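Local coordinates for CheC, inhibitor of MCP methylation / FliN fusion protein (PDB 4HYN) that is a flagellar rotor protein of the CheC phosphatase family and probably dephosphorylates the chemotaxis response regulator CheY-P at the motor switch, at residues 58-63 / 74-79; 163-168 / 179-184. All coordinates share one frame; numbering follows the deposited sequence.

Interaction 1 (58-63 / 74-79)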
loop_
_atom_site.group_PDB
_atom_site.type_symbol
_atom_site.label_atom_id
_atom_site.label_comp_id
_atom_site.label_asym_id
_atom_site.label_seq_id
_atom_site.Cartn_x
_atom_site.Cartn_y
_atom_site.Cartn_z
ATOM N N GLN A 58 13.643 -3.958 -4.326
ATOM C CA GLN A 58 12.338 -3.338 -4.522
ATOM C C GLN A 58 12.195 -1.955 -3.896
ATOM O O GLN A 58 13.065 -1.498 -3.160
ATOM C CB GLN A 58 11.236 -4.265 -4.001
ATOM C CG GLN A 58 11.213 -5.605 -4.723
ATOM C CD GLN A 58 9.933 -6.379 -4.535
ATOM O OE1 GLN A 58 9.944 -7.608 -4.506
ATOM N NE2 GLN A 58 8.816 -5.669 -4.433
ATOM N N VAL A 59 11.080 -1.295 -4.192
ATOM C CA VAL A 59 10.812 0.035 -3.669
ATOM C C VAL A 59 9.750 -0.021 -2.583
ATOM O O VAL A 59 8.687 -0.603 -2.781
ATOM C CB VAL A 59 10.349 0.986 -4.800
ATOM C CG1 VAL A 59 9.961 2.362 -4.235
ATOM C CG2 VAL A 59 11.458 1.135 -5.837
ATOM N N VAL A 60 10.064 0.538 -1.419
ATOM C CA VAL A 60 9.116 0.561 -0.317
ATOM C C VAL A 60 8.728 2.000 -0.048
ATOM O O VAL A 60 9.588 2.875 0.102
ATOM C CB VAL A 60 9.669 -0.105 0.973
ATOM C CG1 VAL A 60 10.059 -1.547 0.691
ATOM C CG2 VAL A 60 10.851 0.661 1.516
ATOM N N VAL A 61 7.426 2.257 -0.088
ATOM C CA VAL A 61 6.899 3.592 0.145
ATOM C C VAL A 61 6.129 3.515 1.449
ATOM O O VAL A 61 5.174 2.748 1.567
ATOM C CB VAL A 61 5.935 4.039 -0.985
ATOM C CG1 VAL A 61 5.655 5.526 -0.864
ATOM C CG2 VAL A 61 6.515 3.716 -2.353
ATOM N N SER A 62 6.564 4.284 2.439
ATOM C CA SER A 62 5.899 4.264 3.729
ATOM C C SER A 62 5.340 5.614 4.136
ATOM O O SER A 62 5.882 6.669 3.793
ATOM C CB SER A 62 6.832 3.711 4.817
ATOM O OG SER A 62 8.069 4.396 4.837
ATOM N N VAL A 63 4.262 5.556 4.899
ATOM C CA VAL A 63 3.587 6.736 5.380
ATOM C C VAL A 63 3.244 6.521 6.865
ATOM O O VAL A 63 2.926 5.408 7.297
ATOM C CB VAL A 63 2.334 7.006 4.494
ATOM C CG1 VAL A 63 1.039 6.690 5.223
ATOM C CG2 VAL A 63 2.370 8.417 3.947
ATOM N N VAL A 74 3.136 0.621 4.982
ATOM C CA VAL A 74 4.145 0.358 3.969
ATOM C C VAL A 74 3.625 -0.246 2.677
ATOM O O VAL A 74 2.826 -1.179 2.696
ATOM C CB VAL A 74 5.235 -0.589 4.541
ATOM C CG1 VAL A 74 6.257 -0.959 3.468
ATOM C CG2 VAL A 74 5.922 0.066 5.728
ATOM N N LEU A 75 4.097 0.300 1.557
ATOM C CA LEU A 75 3.747 -0.193 0.229
ATOM C C LEU A 75 5.018 -0.762 -0.391
ATOM O O LEU A 75 6.073 -0.123 -0.356
ATOM C CB LEU A 75 3.213 0.929 -0.661
ATOM C CG LEU A 75 1.798 1.459 -0.433
ATOM C CD1 LEU A 75 1.436 2.385 -1.587
ATOM C CD2 LEU A 75 0.814 0.298 -0.364
ATOM N N VAL A 76 4.917 -1.967 -0.939
ATOM C CA VAL A 76 6.059 -2.627 -1.558
ATOM C C VAL A 76 5.798 -2.828 -3.045
ATOM O O VAL A 76 4.916 -3.593 -3.439
ATOM C CB VAL A 76 6.364 -3.998 -0.880
ATOM C CG1 VAL A 76 7.607 -4.642 -1.500
ATOM C CG2 VAL A 76 6.563 -3.806 0.615
ATOM N N LEU A 77 6.578 -2.128 -3.861
ATOM C CA LEU A 77 6.455 -2.186 -5.312
ATOM C C LEU A 77 7.755 -2.690 -5.943
ATOM O O LEU A 77 8.854 -2.290 -5.538
ATOM C CB LEU A 77 6.130 -0.790 -5.869
ATOM C CG LEU A 77 4.815 -0.080 -5.520
ATOM C CD1 LEU A 77 4.764 0.265 -4.052
ATOM C CD2 LEU A 77 4.694 1.198 -6.341
ATOM N N ASP A 78 7.633 -3.556 -6.947
ATOM C CA ASP A 78 8.818 -4.080 -7.610
ATOM C C ASP A 78 9.342 -3.136 -8.693
ATOM O O ASP A 78 8.589 -2.324 -9.250
ATOM C CB ASP A 78 8.584 -5.509 -8.139
ATOM C CG ASP A 78 7.832 -5.555 -9.460
ATOM O OD1 ASP A 78 8.129 -6.460 -10.263
ATOM O OD2 ASP A 78 6.939 -4.720 -9.702
ATOM N N LYS A 79 10.647 -3.222 -8.945
ATOM C CA LYS A 79 11.321 -2.390 -9.939
ATOM C C LYS A 79 10.560 -2.207 -11.247
ATOM O O LYS A 79 10.485 -1.095 -11.766
ATOM C CB LYS A 79 12.714 -2.939 -10.228
ATOM C CG LYS A 79 13.833 -2.338 -9.378
ATOM C CD LYS A 79 15.143 -3.074 -9.651
ATOM C CE LYS A 79 16.344 -2.188 -9.400
ATOM N NZ LYS A 79 16.319 -1.633 -8.030
#
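Gln58 lies across the C-terminal end of the neighbouring strand and makes the broadest contact of residues 58-63 with 74-79. With CG anti to the carbonyl carbon (chi1 -61°) and the chain extended beyond it, the side chain runs over Leu77 O, which Gln58 CB approaches to 3.5 Å, and on to Asp78, where Gln58 CD lies 3.9 Å from Asp78 CB. On the way it crosses Val76 at about a right angle. Cut back to an alanine, the residue would probably leave Val76 CG1 and the CB of Asp78 uncovered and open a gap at this end of the pair. Asp78 turns its own carboxylate away from Gln58, to the backbone N of Leu81, and so caps the helix that follows.

Farther along the same face the fit is between branched side chains. Val60 and Val76 stand side by side and point the same way, Val60 CG1 meeting Val76 CG2 at 4.2 Å; both of these methyls are anti to their own carbonyl carbons. At the far end Val74 CG2 rests on Ser62 CB at 3.9 Å. The opposite face carries Val59, Val61, Leu75 and Leu77. Here Val61 CG2 reaches Leu77 CD1 diagonally at 4.2 Å, while Val61 and Leu75 meet through their CB atoms. Met113 and Met117 of helix 103-128 cover this side.

Two hydrogen-bonded pairs, Val59 with Leu77 and Val61 with Leu75, fix the register. In the first, Leu77 N gives a nearly straight bond to Val59 O (2.8 Å, 174°). Between them Val60 CA comes to 3.1 Å from Leu75 O in a CA-H...O contact. The whole is an antiparallel beta hairpin, strands 57-66 and 71-78, within the helix-backed sheet of a CheC-like domain.

Interaction 2 (163-168 / 179-184)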
loop_
_atom_site.group_PDB
_atom_site.type_symbol
_atom_site.label_atom_id
_atom_site.label_comp_id
_atom_site.label_asym_id
_atom_site.label_seq_id
_atom_site.Cartn_x
_atom_site.Cartn_y
_atom_site.Cartn_z
ATOM N N ALA A 163 -0.444 -7.565 8.739
ATOM C CA ALA A 163 -1.317 -7.976 7.650
ATOM C C ALA A 163 -0.651 -7.569 6.344
ATOM O O ALA A 163 -0.219 -6.417 6.181
ATOM C CB ALA A 163 -2.675 -7.323 7.766
ATOM N N VAL A 164 -0.504 -8.540 5.446
ATOM C CA VAL A 164 0.090 -8.295 4.144
ATOM C C VAL A 164 -1.060 -8.342 3.153
ATOM O O VAL A 164 -1.686 -9.382 2.949
ATOM C CB VAL A 164 1.189 -9.336 3.799
ATOM C CG1 VAL A 164 1.728 -9.099 2.393
ATOM C CG2 VAL A 164 2.341 -9.243 4.808
ATOM N N VAL A 165 -1.382 -7.180 2.599
ATOM C CA VAL A 165 -2.474 -7.049 1.646
ATOM C C VAL A 165 -1.997 -6.977 0.200
ATOM O O VAL A 165 -1.118 -6.178 -0.139
ATOM C CB VAL A 165 -3.311 -5.791 1.954
ATOM C CG1 VAL A 165 -4.593 -5.801 1.139
ATOM C CG2 VAL A 165 -3.601 -5.694 3.467
ATOM N N GLU A 166 -2.590 -7.812 -0.652
ATOM C CA GLU A 166 -2.243 -7.838 -2.066
ATOM C C GLU A 166 -3.229 -7.035 -2.912
ATOM O O GLU A 166 -4.444 -7.207 -2.801
ATOM C CB GLU A 166 -2.194 -9.270 -2.586
ATOM C CG GLU A 166 -1.837 -9.367 -4.072
ATOM C CD GLU A 166 -2.000 -10.765 -4.654
ATOM O OE1 GLU A 166 -2.195 -10.859 -5.883
ATOM O OE2 GLU A 166 -1.928 -11.766 -3.902
ATOM N N PHE A 167 -2.697 -6.153 -3.754
ATOM C CA PHE A 167 -3.522 -5.348 -4.644
ATOM C C PHE A 167 -3.224 -5.692 -6.091
ATOM O O PHE A 167 -2.064 -5.764 -6.488
ATOM C CB PHE A 167 -3.256 -3.857 -4.435
ATOM C CG PHE A 167 -3.829 -3.313 -3.171
ATOM C CD1 PHE A 167 -5.198 -3.110 -3.047
ATOM C CD2 PHE A 167 -3.001 -3.006 -2.091
ATOM C CE1 PHE A 167 -5.736 -2.607 -1.864
ATOM C CE2 PHE A 167 -3.527 -2.504 -0.907
ATOM C CZ PHE A 167 -4.895 -2.303 -0.789
ATOM N N GLU A 168 -4.264 -5.951 -6.872
ATOM C CA GLU A 168 -4.068 -6.234 -8.285
ATOM C C GLU A 168 -4.451 -4.963 -9.052
ATOM O O GLU A 168 -5.544 -4.426 -8.863
ATOM C CB GLU A 168 -4.920 -7.412 -8.756
ATOM C CG GLU A 168 -4.485 -7.903 -10.128
ATOM C CD GLU A 168 -5.472 -8.849 -10.771
ATOM O OE1 GLU A 168 -5.357 -10.073 -10.540
ATOM O OE2 GLU A 168 -6.349 -8.367 -11.526
ATOM N N PHE A 179 1.077 -5.111 -6.271
ATOM C CA PHE A 179 1.934 -4.571 -5.228
ATOM C C PHE A 179 1.353 -4.966 -3.878
ATOM O O PHE A 179 0.232 -5.462 -3.801
ATOM C CB PHE A 179 2.114 -3.050 -5.343
ATOM C CG PHE A 179 0.835 -2.268 -5.312
ATOM C CD1 PHE A 179 0.390 -1.680 -4.129
ATOM C CD2 PHE A 179 0.099 -2.067 -6.482
ATOM C CE1 PHE A 179 -0.766 -0.900 -4.109
ATOM C CE2 PHE A 179 -1.060 -1.288 -6.471
ATOM C CZ PHE A 179 -1.494 -0.700 -5.280
ATOM N N TYR A 180 2.114 -4.736 -2.816
ATOM C CA TYR A 180 1.680 -5.117 -1.487
ATOM C C TYR A 180 1.733 -4.014 -0.453
ATOM O O TYR A 180 2.531 -3.077 -0.533
ATOM C CB TYR A 180 2.499 -6.321 -0.983
ATOM C CG TYR A 180 2.406 -7.539 -1.876
ATOM C CD1 TYR A 180 1.422 -8.506 -1.669
ATOM C CD2 TYR A 180 3.269 -7.697 -2.961
ATOM C CE1 TYR A 180 1.294 -9.597 -2.527
ATOM C CE2 TYR A 180 3.149 -8.779 -3.825
ATOM C CZ TYR A 180 2.158 -9.728 -3.604
ATOM O OH TYR A 180 2.030 -10.799 -4.467
ATOM N N GLN A 181 0.854 -4.156 0.525
ATOM C CA GLN A 181 0.754 -3.234 1.628
ATOM C C GLN A 181 0.880 -4.066 2.897
ATOM O O GLN A 181 0.404 -5.200 2.953
ATOM C CB GLN A 181 -0.604 -2.519 1.613
ATOM C CG GLN A 181 -0.990 -1.915 2.959
ATOM C CD GLN A 181 -2.291 -1.142 2.912
ATOM O OE1 GLN A 181 -2.290 0.084 2.834
ATOM N NE2 GLN A 181 -3.409 -1.854 2.984
ATOM N N VAL A 182 1.607 -3.537 3.875
ATOM C CA VAL A 182 1.747 -4.221 5.140
ATOM C C VAL A 182 1.527 -3.234 6.289
ATOM O O VAL A 182 2.103 -2.144 6.323
ATOM C CB VAL A 182 3.059 -5.086 5.234
ATOM C CG1 VAL A 182 3.953 -4.853 4.043
ATOM C CG2 VAL A 182 3.791 -4.877 6.556
ATOM N N ILE A 183 0.518 -3.548 7.097
ATOM C CA ILE A 183 0.142 -2.744 8.259
ATOM C C ILE A 183 0.102 -3.664 9.461
ATOM O O ILE A 183 -0.102 -4.874 9.307
ATOM C CB ILE A 183 -1.247 -2.083 8.102
ATOM C CG1 ILE A 183 -2.211 -3.019 7.360
ATOM C CG2 ILE A 183 -1.111 -0.730 7.426
ATOM C CD1 ILE A 183 -3.655 -2.505 7.269
ATOM N N SER A 184 0.300 -3.105 10.653
ATOM C CA SER A 184 0.291 -3.922 11.861
ATOM C C SER A 184 -1.111 -4.445 12.194
ATOM O O SER A 184 -2.126 -3.839 11.830
ATOM C CB SER A 184 0.870 -3.146 13.050
ATOM O OG SER A 184 -0.119 -2.363 13.694
#
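Gln181 O receives the N-H of Val165 at 2.7 Å, in the carbonyl plane, and the CA-H of Val164 reaches the same oxygen. This doubly approached carbonyl sits midway along an antiparallel beta hairpin, strands 161-171 and 177-184 of the CheC-like fold. Three hydrogen-bonded pairs hold it: Ala163 with Ile183, Val165 with Gln181 and Phe167 with Phe179.

One face carries Val164, Glu166, Tyr180 and Val182. Glu166 and Tyr180 lie alongside each other, pointing the same way, with the Glu166 methylene CG 3.5 Å from Tyr180 CE1. The glutamate runs alongside the ring as far as the hydroxyl because CG is anti to the backbone N (chi1 180°) and the chain stays extended. Its carboxylate is turned well out of the ring plane, and Tyr180 OH finds its partner in Lys178 NZ. Val164 CG1 reaches the same ring at Tyr180 CD1, 4.1 Å away, and so continues the row toward Val182, whose CB it meets through CG2.

On the other face, Gln181 runs beside Val165, its NE2 3.9 Å from Val165 CG2, while OE1 accepts a hydrogen bond from Asn73 ND2 of the adjoining strand. The Gln181 CB comes to the edge of the Phe167 ring, in its plane, at CE2. Helix 6-30 covers this face, with Ile12 against Val165 and Ile183 and Met20 against both phenylalanines.

Toward the turn, Phe167 and Phe179 pair. Their rings are inclined by only 28° yet strongly offset, and Phe167 CD2 lies 3.7 Å from Phe179 CE1. What settles over the aromatic face is instead a methylene, in a CH-pi contact: Phe167 CB stands 3.9 Å from the centroid of the Phe179 ring, 17° off its normal.

Interactions 1 and 2 are two hairpins set side by side in one six-stranded antiparallel sheet, their centres about 10 Å apart. They come in series along the chain: the hairpin of 58-63 and 74-79 is complete before that of 163-168 and 179-184 begins, with helices 79-89 and 103-128 and strand 133-143 between them. The seam runs between strands 71-78 and 177-184, where Val76 N probably bonds to Tyr180 O (2.7 Å) and Leu75 CD2 packs on Gln181 CB. Residues remote in sequence thus form the middle of the sheet, so that helices 103-128 and 6-30 pack on one continuous surface.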